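Local coordinates for OmpT protein (Vibrio cholerae serotype O1, PDB 6EHD) that probably acts as a general diffusion porin, a beta-barrel channel that lets small solutes cross the outer membrane, at residues 189-201 with 211-223. The protein carries 1 engineered substitution. Residues are numbered along the deposited sequence; the frame is centred on the assembly and turned at random.
With C8E ((hydroxyethyloxy)tri(ethyloxy)octane), chain K; C8E ((hydroxyethyloxy)tri(ethyloxy)octane), chain J.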
loop_
_atom_site.group_PDB
_atom_site.type_symbol
_atom_site.label_atom_id
_atom_site.label_comp_id
_atom_site.label_asym_id
_atom_site.label_seq_id
_atom_site.Cartn_x
_atom_site.Cartn_y
_atom_site.Cartn_z
ATOM N N LYS A 189 20.149 4.173 -14.949
ATOM C CA LYS A 189 20.124 3.792 -13.530
ATOM C C LYS A 189 20.703 4.900 -12.684
ATOM O O LYS A 189 21.575 5.613 -13.144
ATOM C CB LYS A 189 20.863 2.482 -13.274
ATOM C CG LYS A 189 20.397 1.373 -14.197
ATOM C CD LYS A 189 20.425 -0.003 -13.565
ATOM C CE LYS A 189 19.864 -1.032 -14.539
ATOM N NZ LYS A 189 19.277 -2.199 -13.823
ATOM N N ALA A 190 20.196 5.051 -11.452
ATOM C CA ALA A 190 20.609 6.098 -10.566
ATOM C C ALA A 190 20.529 5.637 -9.116
ATOM O O ALA A 190 19.827 4.663 -8.820
ATOM C CB ALA A 190 19.741 7.306 -10.807
ATOM N N ASP A 191 21.331 6.275 -8.283
ATOM C CA ASP A 191 21.298 6.161 -6.833
ATOM C C ASP A 191 20.254 7.194 -6.316
ATOM O O ASP A 191 20.512 8.408 -6.269
ATOM C CB ASP A 191 22.726 6.404 -6.277
ATOM C CG ASP A 191 22.849 6.241 -4.762
ATOM O OD1 ASP A 191 21.840 6.123 -3.991
ATOM O OD2 ASP A 191 24.014 6.288 -4.296
ATOM N N VAL A 192 19.054 6.689 -5.952
ATOM C CA VAL A 192 17.894 7.564 -5.619
ATOM C C VAL A 192 17.412 7.272 -4.180
ATOM O O VAL A 192 17.366 6.110 -3.760
ATOM C CB VAL A 192 16.787 7.444 -6.678
ATOM C CG1 VAL A 192 16.374 6.008 -6.915
ATOM C CG2 VAL A 192 15.552 8.299 -6.326
ATOM N N THR A 193 17.179 8.345 -3.445
ATOM C CA THR A 193 16.603 8.337 -2.079
ATOM C C THR A 193 15.191 8.980 -2.141
ATOM O O THR A 193 15.020 10.052 -2.781
ATOM C CB THR A 193 17.507 9.142 -1.101
ATOM O OG1 THR A 193 18.808 8.517 -1.039
ATOM C CG2 THR A 193 17.005 9.083 0.319
ATOM N N ASN A 194 14.206 8.334 -1.499
ATOM C CA ASN A 194 12.825 8.891 -1.355
ATOM C C ASN A 194 12.640 9.120 0.111
ATOM O O ASN A 194 12.759 8.152 0.850
ATOM C CB ASN A 194 11.837 7.848 -1.887
ATOM C CG ASN A 194 10.384 8.357 -1.925
ATOM O OD1 ASN A 194 10.162 9.556 -2.014
ATOM N ND2 ASN A 194 9.386 7.401 -1.890
ATOM N N SER A 195 12.472 10.396 0.535
ATOM C CA SER A 195 12.202 10.801 1.879
ATOM C C SER A 195 10.743 11.338 1.968
ATOM O O SER A 195 10.355 12.187 1.219
ATOM C CB SER A 195 13.188 11.920 2.314
ATOM O OG SER A 195 14.514 11.403 2.138
ATOM N N TYR A 196 9.957 10.860 2.933
ATOM C CA TYR A 196 8.519 11.180 2.934
ATOM C C TYR A 196 7.937 11.364 4.354
ATOM O O TYR A 196 8.450 10.875 5.359
ATOM C CB TYR A 196 7.735 10.094 2.055
ATOM C CG TYR A 196 8.184 8.633 2.401
ATOM C CD1 TYR A 196 9.276 8.072 1.716
ATOM C CD2 TYR A 196 7.598 7.922 3.448
ATOM C CE1 TYR A 196 9.771 6.799 2.037
ATOM C CE2 TYR A 196 8.068 6.612 3.748
ATOM C CZ TYR A 196 9.184 6.075 3.054
ATOM O OH TYR A 196 9.693 4.803 3.347
ATOM N N PHE A 197 6.850 12.129 4.425
ATOM C CA PHE A 197 6.123 12.460 5.636
ATOM C C PHE A 197 4.665 12.711 5.347
ATOM O O PHE A 197 4.299 13.318 4.286
ATOM C CB PHE A 197 6.810 13.741 6.295
ATOM C CG PHE A 197 6.122 14.201 7.533
ATOM C CD1 PHE A 197 6.214 13.466 8.684
ATOM C CD2 PHE A 197 5.400 15.377 7.566
ATOM C CE1 PHE A 197 5.551 13.850 9.849
ATOM C CE2 PHE A 197 4.711 15.737 8.706
ATOM C CZ PHE A 197 4.814 14.992 9.855
ATOM N N GLU A 198 3.755 12.314 6.305
ATOM C CA GLU A 198 2.347 12.441 6.097
ATOM C C GLU A 198 1.601 12.687 7.391
ATOM O O GLU A 198 2.071 12.315 8.487
ATOM C CB GLU A 198 1.781 11.115 5.461
ATOM C CG GLU A 198 1.791 9.893 6.345
ATOM C CD GLU A 198 0.613 9.703 7.334
ATOM O OE1 GLU A 198 -0.489 10.189 7.081
ATOM O OE2 GLU A 198 0.795 9.028 8.408
ATOM N N VAL A 199 0.450 13.310 7.253
ATOM C CA VAL A 199 -0.579 13.398 8.313
ATOM C C VAL A 199 -1.938 12.945 7.766
ATOM O O VAL A 199 -2.334 13.386 6.639
ATOM C CB VAL A 199 -0.691 14.860 8.832
ATOM C CG1 VAL A 199 -1.828 15.022 9.827
ATOM C CG2 VAL A 199 0.641 15.309 9.442
ATOM N N THR A 200 -2.727 12.202 8.576
ATOM C CA THR A 200 -4.048 11.721 8.163
ATOM C C THR A 200 -5.051 11.909 9.304
ATOM O O THR A 200 -4.692 11.705 10.475
ATOM C CB THR A 200 -4.039 10.166 7.831
ATOM O OG1 THR A 200 -3.223 9.968 6.674
ATOM C CG2 THR A 200 -5.423 9.625 7.582
ATOM N N GLY A 201 -6.264 12.307 8.923
ATOM C CA GLY A 201 -7.462 12.296 9.825
ATOM C C GLY A 201 -8.602 11.488 9.230
ATOM O O GLY A 201 -8.890 11.676 8.061
ATOM N N GLY A 211 -12.177 10.827 5.159
ATOM C CA GLY A 211 -10.762 10.885 5.437
ATOM C C GLY A 211 -10.015 11.893 4.579
ATOM O O GLY A 211 -10.335 12.077 3.374
ATOM N N VAL A 212 -8.950 12.460 5.166
ATOM C CA VAL A 212 -8.030 13.331 4.473
ATOM C C VAL A 212 -6.601 12.954 4.809
ATOM O O VAL A 212 -6.248 12.806 5.983
ATOM C CB VAL A 212 -8.272 14.880 4.812
ATOM C CG1 VAL A 212 -7.262 15.748 4.093
ATOM C CG2 VAL A 212 -9.705 15.241 4.514
ATOM N N THR A 213 -5.725 12.877 3.785
ATOM C CA THR A 213 -4.287 12.671 3.965
ATOM C C THR A 213 -3.471 13.722 3.167
ATOM O O THR A 213 -3.737 13.976 1.947
ATOM C CB THR A 213 -3.789 11.273 3.489
ATOM O OG1 THR A 213 -4.447 10.213 4.212
ATOM C CG2 THR A 213 -2.245 11.156 3.549
ATOM N N TYR A 214 -2.525 14.375 3.892
ATOM C CA TYR A 214 -1.484 15.149 3.267
ATOM C C TYR A 214 -0.194 14.325 3.169
ATOM O O TYR A 214 0.241 13.721 4.189
ATOM C CB TYR A 214 -1.222 16.401 4.123
ATOM C CG TYR A 214 -2.310 17.434 4.329
ATOM C CD1 TYR A 214 -3.369 17.599 3.418
ATOM C CD2 TYR A 214 -2.189 18.417 5.351
ATOM C CE1 TYR A 214 -4.383 18.554 3.605
ATOM C CE2 TYR A 214 -3.140 19.416 5.473
ATOM C CZ TYR A 214 -4.206 19.546 4.544
ATOM O OH TYR A 214 -5.142 20.587 4.651
ATOM N N TYR A 215 0.506 14.322 2.052
ATOM C CA TYR A 215 1.804 13.655 1.924
ATOM C C TYR A 215 2.802 14.653 1.233
ATOM O O TYR A 215 2.442 15.404 0.316
ATOM C CB TYR A 215 1.746 12.305 1.013
ATOM C CG TYR A 215 2.112 11.029 1.701
ATOM C CD1 TYR A 215 3.487 10.691 1.935
ATOM C CD2 TYR A 215 1.151 10.110 2.139
ATOM C CE1 TYR A 215 3.853 9.530 2.586
ATOM C CE2 TYR A 215 1.491 8.933 2.782
ATOM C CZ TYR A 215 2.836 8.637 3.066
ATOM O OH TYR A 215 3.201 7.467 3.742
ATOM N N ASN A 216 4.036 14.640 1.679
ATOM C CA ASN A 216 5.164 15.206 0.936
ATOM C C ASN A 216 6.183 14.089 0.674
ATOM O O ASN A 216 6.416 13.220 1.530
ATOM C CB ASN A 216 5.914 16.310 1.720
ATOM C CG ASN A 216 5.292 17.738 1.565
ATOM O OD1 ASN A 216 4.597 18.140 0.550
ATOM N ND2 ASN A 216 5.600 18.564 2.559
ATOM N N ALA A 217 6.862 14.202 -0.464
ATOM C CA ALA A 217 8.042 13.382 -0.687
ATOM C C ALA A 217 9.111 14.194 -1.439
ATOM O O ALA A 217 8.778 15.146 -2.158
ATOM C CB ALA A 217 7.756 12.114 -1.467
ATOM N N GLU A 218 10.357 13.783 -1.205
ATOM C CA GLU A 218 11.555 14.362 -1.931
ATOM C C GLU A 218 12.388 13.259 -2.484
ATOM O O GLU A 218 12.785 12.331 -1.741
ATOM C CB GLU A 218 12.449 15.247 -0.989
ATOM C CG GLU A 218 13.659 15.885 -1.777
ATOM C CD GLU A 218 14.237 17.082 -1.027
ATOM O OE1 GLU A 218 13.603 18.156 -1.103
ATOM O OE2 GLU A 218 15.320 16.959 -0.421
ATOM N N LEU A 219 12.602 13.313 -3.803
ATOM C CA LEU A 219 13.414 12.352 -4.512
ATOM C C LEU A 219 14.761 13.083 -4.844
ATOM O O LEU A 219 14.734 14.118 -5.505
ATOM C CB LEU A 219 12.750 11.928 -5.800
ATOM C CG LEU A 219 11.461 11.083 -5.596
ATOM C CD1 LEU A 219 10.651 11.161 -6.860
ATOM C CD2 LEU A 219 11.777 9.635 -5.225
ATOM N N ASP A 220 15.867 12.611 -4.291
ATOM C CA ASP A 220 17.217 13.131 -4.705
ATOM C C ASP A 220 18.149 12.049 -5.216
ATOM O O ASP A 220 18.069 10.863 -4.810
ATOM C CB ASP A 220 17.918 14.096 -3.727
ATOM C CG ASP A 220 17.718 13.755 -2.315
ATOM O OD1 ASP A 220 18.182 12.669 -1.938
ATOM O OD2 ASP A 220 17.120 14.582 -1.573
ATOM N N VAL A 221 19.005 12.477 -6.160
ATOM C CA VAL A 221 19.904 11.589 -6.892
ATOM C C VAL A 221 21.316 11.839 -6.352
ATOM O O VAL A 221 21.764 12.992 -6.319
ATOM C CB VAL A 221 19.784 11.814 -8.419
ATOM C CG1 VAL A 221 20.593 10.782 -9.193
ATOM C CG2 VAL A 221 18.325 11.710 -8.838
ATOM N N GLU A 222 21.990 10.784 -5.901
ATOM C CA GLU A 222 23.322 10.897 -5.231
ATOM C C GLU A 222 24.448 11.772 -5.888
ATOM O O GLU A 222 25.135 12.529 -5.166
ATOM C CB GLU A 222 23.872 9.496 -4.930
ATOM C CG GLU A 222 25.311 9.403 -4.417
ATOM C CD GLU A 222 25.574 10.090 -3.087
ATOM O OE1 GLU A 222 26.765 10.153 -2.686
ATOM O OE2 GLU A 222 24.622 10.557 -2.428
ATOM N N ASN A 223 24.686 11.662 -7.195
ATOM C CA ASN A 223 25.843 12.445 -7.805
ATOM C C ASN A 223 25.332 13.352 -8.903
ATOM O O ASN A 223 25.769 13.271 -10.054
ATOM C CB ASN A 223 26.963 11.520 -8.348
ATOM C CG ASN A 223 28.097 11.328 -7.364
ATOM O OD1 ASN A 223 28.353 10.210 -6.922
ATOM N ND2 ASN A 223 28.797 12.420 -7.025
HETATM C C1 C8E K . 6.421 18.309 12.253
HETATM C C2 C8E K . 7.860 17.964 11.889
HETATM C C3 C8E K . 8.036 17.923 10.397
HETATM C C4 C8E K . 9.060 16.890 10.034
HETATM C C5 C8E K . 9.391 17.026 8.600
HETATM C C6 C8E K . 10.355 15.961 8.149
HETATM C C7 C8E K . 10.378 16.066 6.646
HETATM C C8 C8E K . 11.286 15.096 5.929
HETATM O O9 C8E K . 10.998 15.329 4.541
HETATM C C10 C8E K . 10.030 14.474 3.958
HETATM C C11 C8E K . 9.188 15.237 2.938
HETATM O O12 C8E K . 10.053 15.888 2.018
HETATM C C1 C8E J . 3.877 19.112 13.408
HETATM C C2 C8E J . 3.346 17.733 13.118
HETATM C C3 C8E J . 1.987 17.569 13.773
HETATM C C4 C8E J . 1.085 16.669 12.961
HETATM C C5 C8E J . 0.079 15.949 13.838
HETATM C C6 C8E J . -1.353 16.101 13.413
HETATM C C7 C8E J . -1.864 17.513 13.150
HETATM C C8 C8E J . -3.381 17.565 13.450
HETATM O O9 C8E J . -4.023 16.604 12.640
HETATM C C10 C8E J . -5.438 16.637 12.487
HETATM C C11 C8E J . -5.679 15.699 11.312
HETATM O O12 C8E J . -5.810 16.474 10.109
HETATM C C13 C8E J . -5.779 15.707 8.918
HETATM C C14 C8E J . -5.241 16.555 7.794
HETATM O O15 C8E J . -6.141 17.556 7.293
HETATM C C16 C8E J . -7.031 18.265 8.094
HETATM C C17 C8E J . -7.343 19.581 7.391
HETATM O O18 C8E J . -8.713 19.705 7.081
HETATM C C19 C8E J . -9.535 20.072 8.179
HETATM C C20 C8E J . -10.878 19.977 7.498
HETATM O O21 C8E J . -11.257 18.658 7.088
HETATM O O HOH W 1 15.317 12.193 -0.331
#
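Thr-213 OG1 donates to Thr-200 OG1 at 2.8 Å across the antiparallel hairpin formed by strands 184-205 and 208-221 of the porin barrel, and Thr-200 OG1 in turn donates to Glu-198 OE1 of its own strand, also 2.8 Å away. Both threonines hold OG1 anti to the carbonyl carbon (both chi1 near -60°), which brings the hydroxyls together over this non-hydrogen-bonded pair. Thr-213 OG1 also bonds to Ala-97 N and Glu-198 OE2 to His-163, so both ends of this chain of bonds are tied to other parts of the protein.

The backbone ladder is regular: paired N-H...O bonds at Thr-193/Asp-220, Ser-195/Glu-218, Phe-197/Asn-216, Val-199/Tyr-214 and Gly-201/Val-212 join segments whose N-to-C directions are 166° apart, close to antiparallel. Toward residue 222 it ends in a single bond from Glu-222 N to Asp-191 O, 2.8 Å long. A water hydrogen-bonds to Ser-195 OG, which also bonds to Gln-168 OE1, and donates to Glu-218 O, bridging the strands.

On the face bearing Thr-200, Glu-198 CB sits 3.4 Å from the centroid of the Tyr-215 ring and 11° off its normal, a CH-pi contact over the ring centre. Tyr-196 CB meets the same ring at its edge, in plane. The two tyrosines run alongside each other, Tyr-196 OH ending on Glu-150 and Tyr-215 OH on Tyr-152. Farther along this face, Leu-219 CD2 packs against Asn-194 OD1 and CB, while Asn-194 ND2 bonds to Arg-109 O.

Around Phe-197, Val-199 and Tyr-214 the opposite face meets two detergent molecules, consistent with the membrane-facing side of a porin barrel. One C8E molecule lays C3 over a face of the Phe-197 ring, near its rim; a second touches Val-199 CG1 with its C6, brings O15 over the Tyr-214 ring, and reaches the backbone with C13, 3.4 Å from Gly-201 N.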